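PDB 5DH0: siderophore periplasmic binding protein from Thermobifida fusca, which probably binds the iron-loaded siderophore fuscachelin, or a close relative, outside the cytoplasmic membrane and delivers it to an ABC importer. Local coordinates for residues V86-S89 / E93-M96; G121-L126 / A130-F135; K268-Q271 / A275-A278; E209-H212 / K217-K220; H282-S287 / L299-E304. All blocks are in the same frame, centred on the assembly; numbering follows the deposited sequence.

Contact 1: V86-S89 / E93-M96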
loop_
_atom_site.group_PDB
_atom_site.type_symbol
_atom_site.label_atom_id
_atom_site.label_comp_id
_atom_site.label_asym_id
_atom_site.label_seq_id
_atom_site.Cartn_x
_atom_site.Cartn_y
_atom_site.Cartn_z
ATOM N N VAL A 86 30.405 -8.597 34.322
ATOM C CA VAL A 86 29.165 -9.084 33.728
ATOM C C VAL A 86 28.331 -9.798 34.776
ATOM O O VAL A 86 28.847 -10.651 35.497
ATOM C CB VAL A 86 29.442 -10.033 32.548
ATOM C CG1 VAL A 86 28.173 -10.740 32.112
ATOM C CG2 VAL A 86 30.041 -9.264 31.396
ATOM N N VAL A 87 27.046 -9.454 34.860
ATOM C CA VAL A 87 26.200 -9.945 35.945
ATOM C C VAL A 87 24.915 -10.594 35.425
ATOM O O VAL A 87 24.125 -11.186 36.189
ATOM C CB VAL A 87 25.844 -8.798 36.914
ATOM C CG1 VAL A 87 27.098 -8.242 37.554
ATOM C CG2 VAL A 87 25.114 -7.689 36.173
ATOM N N GLN A 88 24.705 -10.475 34.121
ATOM C CA GLN A 88 23.538 -11.067 33.486
ATOM C C GLN A 88 23.966 -11.450 32.080
ATOM O O GLN A 88 24.782 -10.760 31.472
ATOM C CB GLN A 88 22.350 -10.088 33.498
ATOM C CG GLN A 88 21.101 -10.548 32.745
ATOM C CD GLN A 88 19.907 -9.596 32.903
ATOM O OE1 GLN A 88 20.028 -8.380 32.717
ATOM N NE2 GLN A 88 18.744 -10.157 33.222
ATOM N N SER A 89 23.459 -12.570 31.583
ATOM C CA SER A 89 23.834 -13.035 30.254
ATOM C C SER A 89 22.823 -12.619 29.189
ATOM O O SER A 89 21.726 -12.160 29.505
ATOM C CB SER A 89 23.981 -14.557 30.252
ATOM O OG SER A 89 22.704 -15.171 30.337
ATOM N N GLU A 93 19.738 -14.711 32.060
ATOM C CA GLU A 93 19.912 -15.333 33.372
ATOM C C GLU A 93 20.860 -14.490 34.222
ATOM O O GLU A 93 21.884 -13.988 33.742
ATOM C CB GLU A 93 20.428 -16.775 33.288
ATOM C CG GLU A 93 20.345 -17.461 34.659
ATOM C CD GLU A 93 21.077 -18.787 34.740
ATOM O OE1 GLU A 93 22.035 -18.996 33.959
ATOM O OE2 GLU A 93 20.698 -19.618 35.603
ATOM N N ILE A 94 20.500 -14.337 35.489
ATOM C CA ILE A 94 21.195 -13.431 36.385
ATOM C C ILE A 94 22.194 -14.173 37.280
ATOM O O ILE A 94 21.859 -15.154 37.936
ATOM C CB ILE A 94 20.178 -12.644 37.249
ATOM C CG1 ILE A 94 19.315 -11.746 36.357
ATOM C CG2 ILE A 94 20.877 -11.823 38.311
ATOM C CD1 ILE A 94 18.214 -11.005 37.107
ATOM N N ASN A 95 23.431 -13.700 37.276
ATOM C CA ASN A 95 24.475 -14.212 38.152
ATOM C C ASN A 95 24.445 -13.462 39.485
ATOM O O ASN A 95 25.087 -12.425 39.635
ATOM C CB ASN A 95 25.831 -14.063 37.473
ATOM C CG ASN A 95 26.945 -14.753 38.220
ATOM O OD1 ASN A 95 26.853 -15.012 39.420
ATOM N ND2 ASN A 95 28.022 -15.043 37.509
ATOM N N MET A 96 23.677 -13.985 40.435
ATOM C CA MET A 96 23.477 -13.348 41.730
ATOM C C MET A 96 24.788 -13.089 42.474
ATOM O O MET A 96 24.975 -12.024 43.071
ATOM C CB MET A 96 22.553 -14.208 42.581
ATOM C CG MET A 96 21.112 -14.211 42.096
ATOM S SD MET A 96 20.321 -12.617 42.390
ATOM C CE MET A 96 18.653 -12.896 41.784
#
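E93 meets S89 mainly through backbone atoms. Its carbonyl O accepts the S89 N-H at 3.0 Å, with 161° at the hydrogen, and Q88 CA makes a CA-H...O contact to the same E93 O at 3.4 Å. In the other direction, E93 N forms a weak bond with S89 OG; a chi1 of 72° swings this hydroxyl to the side where E93 N lies, and S91 OG is its stronger partner. At I94 the backbone bridges Q88, their CA atoms 4.4 Å apart. Here the fully extended Q88 chain carries its amide to the aliphatic branch of I94, NE2 lying 3.6 Å from CG1. The amide's OE1 accepts from E49 N, in the loop after strand 45-47, and its NE2 donates to L92 O, just before E93. A leucine in place of Q88 would probably leave E49 N and L92 O without these mates and the turn before E93 less firmly held. N95 then closes the pairing, its N donating to V87 O at 2.8 Å from above the carbonyl plane, while N95 OD1 caps A98 N as the N-cap of helix 96-102. With bonds flanking Q88 and I94 but none between them, the arrangement is a non-hydrogen-bonded antiparallel pair: a single bridge by which the chain doubles back beside edge strand 86-88 of a parallel, Rossmann-like sheet before entering its next helix.

Contact 2: G121-L126 / A130-F135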
loop_
_atom_site.group_PDB
_atom_site.type_symbol
_atom_site.label_atom_id
_atom_site.label_comp_id
_atom_site.label_asym_id
_atom_site.label_seq_id
_atom_site.Cartn_x
_atom_site.Cartn_y
_atom_site.Cartn_z
ATOM N N GLY A 121 9.733 -12.817 41.970
ATOM C CA GLY A 121 10.631 -13.705 42.679
ATOM C C GLY A 121 12.063 -13.233 42.579
ATOM O O GLY A 121 12.759 -13.125 43.588
ATOM N N ILE A 122 12.498 -12.955 41.352
ATOM C CA ILE A 122 13.825 -12.412 41.096
ATOM C C ILE A 122 14.082 -11.117 41.863
ATOM O O ILE A 122 15.126 -10.961 42.490
ATOM C CB ILE A 122 14.025 -12.170 39.602
ATOM C CG1 ILE A 122 14.115 -13.513 38.877
ATOM C CG2 ILE A 122 15.269 -11.348 39.349
ATOM C CD1 ILE A 122 14.202 -13.404 37.375
ATOM N N ARG A 123 13.125 -10.199 41.832
ATOM C CA ARG A 123 13.268 -8.924 42.528
ATOM C C ARG A 123 13.476 -9.099 44.029
ATOM O O ARG A 123 14.228 -8.347 44.649
ATOM C CB ARG A 123 12.041 -8.052 42.283
ATOM C CG ARG A 123 12.080 -6.696 42.949
ATOM C CD ARG A 123 10.729 -6.024 42.821
ATOM N NE ARG A 123 10.670 -4.814 43.634
ATOM C CZ ARG A 123 10.512 -4.811 44.955
ATOM N NH1 ARG A 123 10.384 -5.966 45.614
ATOM N NH2 ARG A 123 10.474 -3.653 45.616
ATOM N N GLU A 124 12.805 -10.086 44.613
ATOM C CA GLU A 124 12.907 -10.314 46.048
ATOM C C GLU A 124 14.306 -10.796 46.409
ATOM O O GLU A 124 14.878 -10.362 47.408
ATOM C CB GLU A 124 11.854 -11.320 46.515
ATOM N N ASP A 125 14.852 -11.683 45.582
ATOM C CA ASP A 125 16.218 -12.173 45.754
ATOM C C ASP A 125 17.229 -11.022 45.694
ATOM O O ASP A 125 18.104 -10.908 46.551
ATOM C CB ASP A 125 16.552 -13.224 44.682
ATOM C CG ASP A 125 15.869 -14.572 44.930
ATOM O OD1 ASP A 125 15.225 -14.735 45.988
ATOM O OD2 ASP A 125 15.982 -15.473 44.065
ATOM N N LEU A 126 17.091 -10.163 44.687
ATOM C CA LEU A 126 18.034 -9.070 44.465
ATOM C C LEU A 126 18.021 -8.030 45.577
ATOM O O LEU A 126 18.998 -7.307 45.764
ATOM C CB LEU A 126 17.747 -8.378 43.131
ATOM C CG LEU A 126 18.019 -9.195 41.868
ATOM C CD1 LEU A 126 17.407 -8.510 40.669
ATOM C CD2 LEU A 126 19.500 -9.368 41.663
ATOM N N ALA A 130 20.600 -5.360 47.399
ATOM C CA ALA A 130 20.481 -3.906 47.291
ATOM C C ALA A 130 19.072 -3.478 46.869
ATOM O O ALA A 130 18.298 -4.297 46.378
ATOM C CB ALA A 130 21.525 -3.370 46.300
ATOM N N PRO A 131 18.726 -2.200 47.071
ATOM C CA PRO A 131 17.454 -1.730 46.513
ATOM C C PRO A 131 17.345 -2.033 45.012
ATOM O O PRO A 131 18.277 -1.768 44.253
ATOM C CB PRO A 131 17.492 -0.223 46.772
ATOM C CG PRO A 131 18.368 -0.075 47.959
ATOM C CD PRO A 131 19.397 -1.165 47.876
ATOM N N THR A 132 16.219 -2.599 44.593
ATOM C CA THR A 132 16.058 -3.014 43.208
ATOM C C THR A 132 14.850 -2.373 42.533
ATOM O O THR A 132 13.721 -2.491 43.019
ATOM C CB THR A 132 15.937 -4.537 43.113
ATOM O OG1 THR A 132 17.091 -5.143 43.707
ATOM C CG2 THR A 132 15.825 -4.975 41.655
ATOM N N VAL A 133 15.091 -1.696 41.411
ATOM C CA VAL A 133 14.031 -0.999 40.676
ATOM C C VAL A 133 13.821 -1.568 39.286
ATOM O O VAL A 133 14.677 -1.413 38.412
ATOM C CB VAL A 133 14.323 0.501 40.521
ATOM C CG1 VAL A 133 13.232 1.171 39.686
ATOM C CG2 VAL A 133 14.422 1.161 41.877
ATOM N N PHE A 134 12.675 -2.220 39.101
ATOM C CA PHE A 134 12.223 -2.741 37.813
ATOM C C PHE A 134 11.002 -1.978 37.273
ATOM O O PHE A 134 10.045 -1.728 38.016
ATOM C CB PHE A 134 11.850 -4.215 37.936
ATOM C CG PHE A 134 13.017 -5.138 38.113
ATOM C CD1 PHE A 134 14.096 -5.092 37.246
ATOM C CD2 PHE A 134 13.009 -6.097 39.121
ATOM C CE1 PHE A 134 15.163 -5.967 37.396
ATOM C CE2 PHE A 134 14.067 -6.977 39.274
ATOM C CZ PHE A 134 15.153 -6.909 38.412
ATOM N N PHE A 135 11.023 -1.621 35.987
ATOM C CA PHE A 135 9.821 -1.114 35.331
ATOM C C PHE A 135 9.348 -2.053 34.226
ATOM O O PHE A 135 10.114 -2.424 33.324
ATOM C CB PHE A 135 10.052 0.275 34.753
ATOM C CG PHE A 135 10.165 1.338 35.786
ATOM C CD1 PHE A 135 11.399 1.816 36.165
ATOM C CD2 PHE A 135 9.039 1.853 36.393
ATOM C CE1 PHE A 135 11.516 2.793 37.123
ATOM C CE2 PHE A 135 9.153 2.831 37.360
ATOM C CZ PHE A 135 10.399 3.293 37.726
HETATM O O HOH W 1 10.948 -2.640 41.640
#
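L126 and A130 mark the turn at which helix 121-126 gives way to strand 132-135, the two short segments running 158° apart in direction with axes 8.8 Å from each other at closest approach. This is the second half of a beta-alpha-beta crossover, strand 106-112, helix 116-126, strand 132-137, in the parallel sheet. The turn is tied by A130 N donating to L126 O at 3.0 Å, in the plane of that carbonyl, and T132 OG1 adds a bond back to A130 O. Both side chains of T132 and F134 leave the strand on the helix side. T132 OG1 lies 3.4 Å from L126 CB, while its CG2 sits over one face of the F134 ring, near the rim. The edge of that ring faces the helix: CZ is 3.6 Å from L126 CD1, and CE2 is 3.8 Å from R123 CB. L126 stands nearly perpendicular to F134, whereas R123 passes the ring by its CB and CG, the two side chains running counter to each other. Y119, one turn before R123 on helix 116-126, meets the F134 ring edge-to-face. With CG anti to the backbone N (chi1 -180°) and the chain extended as far as NE, R123 runs across the strand direction and carries NE to a water bound at the strand; its NH1 forms a salt bridge with E127. That water accepts from R123 NE at 3.0 Å in the guanidinium plane, donates to T132 O at 3.1 Å and accepts from F134 N at 3.1 Å.

Contact 3: K268-Q271 / A275-A278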
loop_
_atom_site.group_PDB
_atom_site.type_symbol
_atom_site.label_atom_id
_atom_site.label_comp_id
_atom_site.label_asym_id
_atom_site.label_seq_id
_atom_site.Cartn_x
_atom_site.Cartn_y
_atom_site.Cartn_z
ATOM N N LYS A 268 19.952 -11.203 -5.767
ATOM C CA LYS A 268 19.629 -10.825 -7.149
ATOM C C LYS A 268 18.327 -10.035 -7.267
ATOM O O LYS A 268 18.300 -8.958 -7.866
ATOM C CB LYS A 268 19.538 -12.072 -8.033
ATOM C CG LYS A 268 19.256 -11.778 -9.504
ATOM C CD LYS A 268 19.395 -13.038 -10.364
ATOM C CE LYS A 268 19.002 -12.779 -11.818
ATOM N NZ LYS A 268 19.842 -11.724 -12.445
ATOM N N LEU A 269 17.258 -10.592 -6.697
ATOM C CA LEU A 269 15.936 -9.976 -6.715
ATOM C C LEU A 269 15.886 -8.601 -6.049
ATOM O O LEU A 269 15.074 -7.761 -6.423
ATOM C CB LEU A 269 14.922 -10.894 -6.046
ATOM C CG LEU A 269 14.053 -11.668 -7.029
ATOM C CD1 LEU A 269 14.901 -12.618 -7.861
ATOM C CD2 LEU A 269 12.978 -12.419 -6.267
ATOM N N TRP A 270 16.751 -8.382 -5.067
ATOM C CA TRP A 270 16.888 -7.081 -4.441
ATOM C C TRP A 270 17.158 -6.003 -5.488
ATOM O O TRP A 270 16.594 -4.906 -5.424
ATOM C CB TRP A 270 18.005 -7.101 -3.403
ATOM C CG TRP A 270 18.093 -5.858 -2.573
ATOM C CD1 TRP A 270 18.957 -4.816 -2.740
ATOM C CD2 TRP A 270 17.285 -5.531 -1.430
ATOM N NE1 TRP A 270 18.739 -3.863 -1.769
ATOM C CE2 TRP A 270 17.717 -4.281 -0.954
ATOM C CE3 TRP A 270 16.241 -6.180 -0.763
ATOM C CZ2 TRP A 270 17.133 -3.658 0.151
ATOM C CZ3 TRP A 270 15.667 -5.561 0.331
ATOM C CH2 TRP A 270 16.115 -4.315 0.776
ATOM N N GLN A 271 17.977 -6.333 -6.480
ATOM C CA GLN A 271 18.413 -5.343 -7.463
ATOM C C GLN A 271 17.280 -4.877 -8.380
ATOM O O GLN A 271 17.368 -3.811 -8.999
ATOM C CB GLN A 271 19.572 -5.901 -8.287
ATOM C CG GLN A 271 20.795 -6.207 -7.433
ATOM C CD GLN A 271 21.330 -4.958 -6.771
ATOM O OE1 GLN A 271 21.375 -3.889 -7.388
ATOM N NE2 GLN A 271 21.726 -5.075 -5.504
ATOM N N ALA A 275 12.785 0.716 -5.400
ATOM C CA ALA A 275 13.516 1.584 -4.483
ATOM C C ALA A 275 15.021 1.422 -4.667
ATOM O O ALA A 275 15.788 2.374 -4.497
ATOM C CB ALA A 275 13.125 1.308 -3.055
ATOM N N VAL A 276 15.445 0.217 -5.019
ATOM C CA VAL A 276 16.860 -0.032 -5.251
ATOM C C VAL A 276 17.296 0.677 -6.525
ATOM O O VAL A 276 18.263 1.434 -6.520
ATOM C CB VAL A 276 17.150 -1.535 -5.337
ATOM C CG1 VAL A 276 18.603 -1.778 -5.720
ATOM C CG2 VAL A 276 16.807 -2.180 -4.013
ATOM N N GLU A 277 16.547 0.459 -7.602
ATOM C CA GLU A 277 16.782 1.154 -8.863
ATOM C C GLU A 277 16.741 2.667 -8.742
ATOM O O GLU A 277 17.414 3.366 -9.493
ATOM C CB GLU A 277 15.762 0.715 -9.897
ATOM C CG GLU A 277 15.978 -0.705 -10.368
ATOM C CD GLU A 277 14.819 -1.193 -11.196
ATOM O OE1 GLU A 277 13.801 -0.474 -11.224
ATOM O OE2 GLU A 277 14.920 -2.280 -11.809
ATOM N N ALA A 278 15.953 3.174 -7.802
ATOM C CA ALA A 278 15.846 4.614 -7.610
ATOM C C ALA A 278 16.956 5.190 -6.733
ATOM O O ALA A 278 16.989 6.403 -6.504
ATOM C CB ALA A 278 14.479 4.965 -7.005
#
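Q271 N donates to K268 O at 3.0 Å, and this bond closes a single helical turn that presents W270 and Q271 to V276. No polar bond joins the two segments; the contact rests on the methyls of V276 against the indole and the W270 carbonyl. V276 points its CB toward the turn, and its CG2 lies close to both groups, 3.1 Å from W270 O and over one face of the indole. The second is a CH-pi contact: V276 CG2 stands 3.7 Å from the centroid of the five-membered ring and 23° off the ring normal. The methyl is displaced toward the rim, and its nearest ring atom is W270 NE1 at 3.4 Å. Both torsions serve this fit. W270 has CG opposite its backbone N (chi1 -172°), and the indole reaches out to V276; in V276 it is CG1 that lies opposite the N (chi1 174°), which leaves CG2 for the ring face and CG1 for Q271 OE1, 3.9 Å away. The bent Q271 chain also brings its NE2 to the indole edge, in the ring plane. E277 contributes a van der Waals contact of its CG with the carbonyl Q271 O. The buried indole touches L264 and L265 of helix 259-265, I247 of strand 246-250 and V281 of strand 281-284, and V276 itself rests on V281, so that short helix 274-277 is packed against the strand that follows it.

Contact 4: E209-H212 / K217-K220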
loop_
_atom_site.group_PDB
_atom_site.type_symbol
_atom_site.label_atom_id
_atom_site.label_comp_id
_atom_site.label_asym_id
_atom_site.label_seq_id
_atom_site.Cartn_x
_atom_site.Cartn_y
_atom_site.Cartn_z
ATOM N N GLU A 209 7.689 1.757 14.250
ATOM C CA GLU A 209 6.776 2.470 15.108
ATOM C C GLU A 209 7.036 3.978 15.033
ATOM O O GLU A 209 6.095 4.766 15.074
ATOM C CB GLU A 209 6.887 1.971 16.545
ATOM C CG GLU A 209 5.682 2.339 17.386
ATOM C CD GLU A 209 5.899 3.610 18.218
ATOM O OE1 GLU A 209 6.994 4.210 18.106
ATOM O OE2 GLU A 209 4.974 4.005 18.982
ATOM N N ILE A 210 8.300 4.373 14.885
ATOM C CA ILE A 210 8.619 5.793 14.758
ATOM C C ILE A 210 8.154 6.355 13.427
ATOM O O ILE A 210 7.595 7.452 13.377
ATOM C CB ILE A 210 10.118 6.055 14.945
ATOM C CG1 ILE A 210 10.460 5.882 16.419
ATOM C CG2 ILE A 210 10.456 7.482 14.551
ATOM C CD1 ILE A 210 11.899 5.657 16.666
ATOM N N LEU A 211 8.348 5.601 12.353
ATOM C CA LEU A 211 7.793 5.998 11.064
ATOM C C LEU A 211 6.275 6.125 11.170
ATOM O O LEU A 211 5.690 7.076 10.649
ATOM C CB LEU A 211 8.167 4.998 9.973
ATOM C CG LEU A 211 9.575 5.159 9.405
ATOM C CD1 LEU A 211 10.041 3.853 8.786
ATOM C CD2 LEU A 211 9.584 6.275 8.372
ATOM N N HIS A 212 5.642 5.172 11.850
ATOM C CA HIS A 212 4.198 5.208 12.019
ATOM C C HIS A 212 3.777 6.438 12.853
ATOM O O HIS A 212 2.888 7.184 12.461
ATOM C CB HIS A 212 3.710 3.916 12.668
ATOM C CG HIS A 212 2.220 3.823 12.795
ATOM N ND1 HIS A 212 1.377 3.763 11.701
ATOM C CD2 HIS A 212 1.420 3.765 13.889
ATOM C CE1 HIS A 212 0.125 3.677 12.117
ATOM N NE2 HIS A 212 0.122 3.682 13.440
ATOM N N LYS A 217 3.723 6.501 5.573
ATOM C CA LYS A 217 3.068 5.332 5.031
ATOM C C LYS A 217 4.120 4.218 4.874
ATOM O O LYS A 217 5.261 4.483 4.451
ATOM C CB LYS A 217 2.392 5.701 3.705
ATOM C CG LYS A 217 1.869 4.528 2.887
ATOM C CD LYS A 217 0.550 4.864 2.147
ATOM C CE LYS A 217 0.485 6.295 1.635
ATOM N NZ LYS A 217 1.520 6.611 0.626
ATOM N N GLN A 218 3.782 2.981 5.244
ATOM C CA GLN A 218 4.750 1.900 5.040
ATOM C C GLN A 218 4.189 0.789 4.165
ATOM O O GLN A 218 2.984 0.709 3.945
ATOM C CB GLN A 218 5.257 1.327 6.384
ATOM C CG GLN A 218 5.916 2.385 7.269
ATOM C CD GLN A 218 6.496 1.835 8.565
ATOM O OE1 GLN A 218 7.496 1.119 8.554
ATOM N NE2 GLN A 218 5.859 2.160 9.689
ATOM N N SER A 219 5.095 -0.063 3.681
ATOM C CA SER A 219 4.795 -1.134 2.737
ATOM C C SER A 219 3.747 -2.183 3.167
ATOM O O SER A 219 3.632 -2.527 4.345
ATOM C CB SER A 219 6.101 -1.855 2.406
ATOM O OG SER A 219 5.828 -3.032 1.683
ATOM N N LYS A 220 3.004 -2.703 2.193
ATOM C CA LYS A 220 2.132 -3.874 2.388
ATOM C C LYS A 220 2.859 -5.096 2.983
ATOM O O LYS A 220 2.217 -6.025 3.485
ATOM C CB LYS A 220 1.524 -4.311 1.056
ATOM C CG LYS A 220 2.572 -4.974 0.190
ATOM C CD LYS A 220 2.115 -5.404 -1.171
ATOM C CE LYS A 220 3.342 -5.821 -1.963
ATOM N NZ LYS A 220 3.052 -6.167 -3.368
#
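L211 and then H212, successive residues of helix 206-213, receive the amide end of Q218. L211 does most of the touching. Its CB lies 3.7 Å from Q218 NE2 and 3.8 Å from Q218 CD, and its CD1 comes to 3.7 Å from Q218 OE1, so the leucine touches all three atoms of the amide end, meeting the Q218 chain at a slant. Q218 delivers that group by a chain extended beyond CG (chi2 -177°). At H212 the approach is looser: Q218 NE2 stands 3.7 Å from H212 N, where both are donors, so this is proximity and not a bond, and 4.1 Å from H212 CB. The imidazole beyond that CB leads away from Q218. The NE2 end of the amide donates to G208 O of the same helix, tying strand 217-218 to the helix that precedes it. L211 and I210 pack on helix 292-307, and L211 also on F188 of strand 187-193, with which K217 pairs its backbone. Helix 206-213 thus lies against both the mixed sheet and the C-terminal helix, while past the short strand K220 NZ reaches T83 O of the second subunit.

Contact 5: H282-S287 / L299-E304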
loop_
_atom_site.group_PDB
_atom_site.type_symbol
_atom_site.label_atom_id
_atom_site.label_comp_id
_atom_site.label_asym_id
_atom_site.label_seq_id
_atom_site.Cartn_x
_atom_site.Cartn_y
_atom_site.Cartn_z
ATOM N N HIS A 282 18.740 3.128 2.306
ATOM C CA HIS A 282 19.532 3.914 3.238
ATOM C C HIS A 282 19.723 3.141 4.517
ATOM O O HIS A 282 18.840 2.401 4.937
ATOM C CB HIS A 282 18.848 5.258 3.546
ATOM C CG HIS A 282 18.584 6.095 2.332
ATOM N ND1 HIS A 282 19.478 7.034 1.867
ATOM C CD2 HIS A 282 17.532 6.119 1.479
ATOM C CE1 HIS A 282 18.988 7.600 0.778
ATOM N NE2 HIS A 282 17.810 7.061 0.519
ATOM N N PRO A 283 20.875 3.309 5.151
ATOM C CA PRO A 283 21.051 2.704 6.474
ATOM C C PRO A 283 20.220 3.437 7.525
ATOM O O PRO A 283 19.834 4.590 7.300
ATOM C CB PRO A 283 22.552 2.862 6.735
ATOM C CG PRO A 283 22.939 4.045 5.911
ATOM C CD PRO A 283 22.084 3.999 4.679
ATOM N N LEU A 284 19.943 2.771 8.647
ATOM C CA LEU A 284 19.229 3.380 9.765
ATOM C C LEU A 284 19.794 2.906 11.100
ATOM O O LEU A 284 19.587 1.775 11.493
ATOM C CB LEU A 284 17.736 3.062 9.703
ATOM C CG LEU A 284 16.934 3.733 10.820
ATOM C CD1 LEU A 284 16.921 5.250 10.653
ATOM C CD2 LEU A 284 15.516 3.180 10.895
ATOM N N ARG A 285 20.503 3.787 11.787
ATOM C CA ARG A 285 21.048 3.514 13.102
ATOM C C ARG A 285 20.011 3.689 14.223
ATOM O O ARG A 285 19.043 4.443 14.075
ATOM C CB ARG A 285 22.226 4.448 13.365
ATOM C CG ARG A 285 23.403 4.255 12.449
ATOM C CD ARG A 285 23.966 5.604 12.087
ATOM N NE ARG A 285 24.263 6.364 13.287
ATOM C CZ ARG A 285 23.940 7.640 13.452
ATOM N NH1 ARG A 285 23.313 8.301 12.483
ATOM N NH2 ARG A 285 24.256 8.255 14.586
ATOM N N TYR A 286 20.245 3.008 15.345
ATOM C CA TYR A 286 19.408 3.079 16.543
ATOM C C TYR A 286 17.944 2.814 16.236
ATOM O O TYR A 286 17.060 3.371 16.878
ATOM C CB TYR A 286 19.578 4.432 17.235
ATOM C CG TYR A 286 20.963 4.589 17.813
ATOM C CD1 TYR A 286 21.385 3.790 18.876
ATOM C CD2 TYR A 286 21.863 5.507 17.283
ATOM C CE1 TYR A 286 22.652 3.910 19.404
ATOM C CE2 TYR A 286 23.146 5.634 17.808
ATOM C CZ TYR A 286 23.536 4.833 18.868
ATOM O OH TYR A 286 24.802 4.957 19.403
ATOM N N SER A 287 17.717 1.961 15.244
ATOM C CA SER A 287 16.405 1.450 14.886
ATOM C C SER A 287 15.609 0.997 16.101
ATOM O O SER A 287 14.399 1.155 16.142
ATOM C CB SER A 287 16.557 0.278 13.903
ATOM O OG SER A 287 15.319 -0.368 13.658
ATOM N N LEU A 299 14.619 9.974 13.976
ATOM C CA LEU A 299 13.950 11.114 13.329
ATOM C C LEU A 299 14.880 11.919 12.445
ATOM O O LEU A 299 14.512 12.302 11.341
ATOM C CB LEU A 299 13.359 12.064 14.365
ATOM C CG LEU A 299 12.062 11.614 14.995
ATOM C CD1 LEU A 299 11.524 12.733 15.866
ATOM C CD2 LEU A 299 11.091 11.232 13.886
ATOM N N ASP A 300 16.083 12.199 12.940
ATOM C CA ASP A 300 17.044 12.977 12.165
ATOM C C ASP A 300 17.423 12.271 10.861
ATOM O O ASP A 300 17.684 12.924 9.853
ATOM C CB ASP A 300 18.299 13.283 12.998
ATOM N N GLN A 301 17.431 10.939 10.869
ATOM C CA GLN A 301 17.791 10.184 9.678
ATOM C C GLN A 301 16.633 10.125 8.686
ATOM O O GLN A 301 16.839 10.161 7.477
ATOM C CB GLN A 301 18.242 8.765 10.048
ATOM C CG GLN A 301 19.585 8.660 10.770
ATOM C CD GLN A 301 19.864 7.234 11.237
ATOM O OE1 GLN A 301 20.413 6.420 10.498
ATOM N NE2 GLN A 301 19.485 6.932 12.465
ATOM N N ILE A 302 15.414 10.025 9.197
ATOM C CA ILE A 302 14.239 10.068 8.341
ATOM C C ILE A 302 14.061 11.452 7.681
ATOM O O ILE A 302 13.796 11.530 6.477
ATOM C CB ILE A 302 12.962 9.672 9.133
ATOM C CG1 ILE A 302 13.102 8.234 9.641
ATOM C CG2 ILE A 302 11.723 9.759 8.245
ATOM C CD1 ILE A 302 12.069 7.826 10.655
ATOM N N GLU A 303 14.223 12.537 8.437
ATOM C CA GLU A 303 14.143 13.881 7.833
ATOM C C GLU A 303 15.193 14.048 6.728
ATOM O O GLU A 303 14.886 14.530 5.641
ATOM C CB GLU A 303 14.300 14.995 8.890
ATOM N N GLU A 304 16.423 13.625 6.998
ATOM C CA GLU A 304 17.477 13.669 5.989
ATOM C C GLU A 304 17.080 12.968 4.677
ATOM O O GLU A 304 17.380 13.465 3.587
ATOM C CB GLU A 304 18.757 13.055 6.554
ATOM C CG GLU A 304 20.000 13.240 5.685
ATOM C CD GLU A 304 20.576 14.663 5.738
ATOM O OE1 GLU A 304 19.942 15.578 6.321
ATOM O OE2 GLU A 304 21.689 14.861 5.201
#
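Two hydrogen bonds join the amide of Q301 to the backbone of R285. R285 N donates to Q301 OE1 at 2.9 Å, with 162° at the hydrogen, in the carbonyl plane and on a lone pair of the oxygen. In return Q301 NE2 donates to R285 O at 3.0 Å, that oxygen lying close to the amide plane, and adds a weak bond to I297 O within its own helix. The pair fixes the amide's rotation, since only one orientation puts OE1 at the N-H and NE2 at the carbonyl. Packing comes next, L284 CD1 lying 3.6 Å from Q301 CD and 3.8 Å from Q301 CB. Separately, L284 CA approaches Q301 OE1 to 3.3 Å. Q301 reaches this place extended beyond CG, with CG opposite the carbonyl carbon (chi1 -70°). The R285 side chain bends back beside the amide: its CB is 3.8 Å from Q301 NE2, and NH1, obliquely placed, is 3.8 Å from Q301 CD, with guanidinium and amide planes 43° apart. A leucine in place of Q301 would probably leave both R285 N and R285 O without their mates and let the chain at R285 shift. The contact joins the mixed sheet to helix 292-307. A neutral amide here does for the N-H and C=O of R285 what a neighbouring strand would do, supplying an acceptor and a donor together.

Along the chain the contacts come in the order 1, 2, 4, 3, 5, none nested in another. Contacts 1 and 2, centres 13 Å apart, share the parallel sheet and touch through M96 and L126 and through I94 and I122. Contacts 3, 4 and 5 gather about the mixed sheet on the opposite side of the chain's centre, with contacts 2 and 3 farthest apart, 49 Å between centres. Contacts 4 and 5 lie 13 Å apart and meet where L211 and I210 pack on helix 292-307; contact 3 leads directly into strand 281-284 of contact 5. Each sheet thus marks one lobe, with helix 158-178 between them in the chain, consistent with the two-lobed, helix-linked architecture of this binding-protein family.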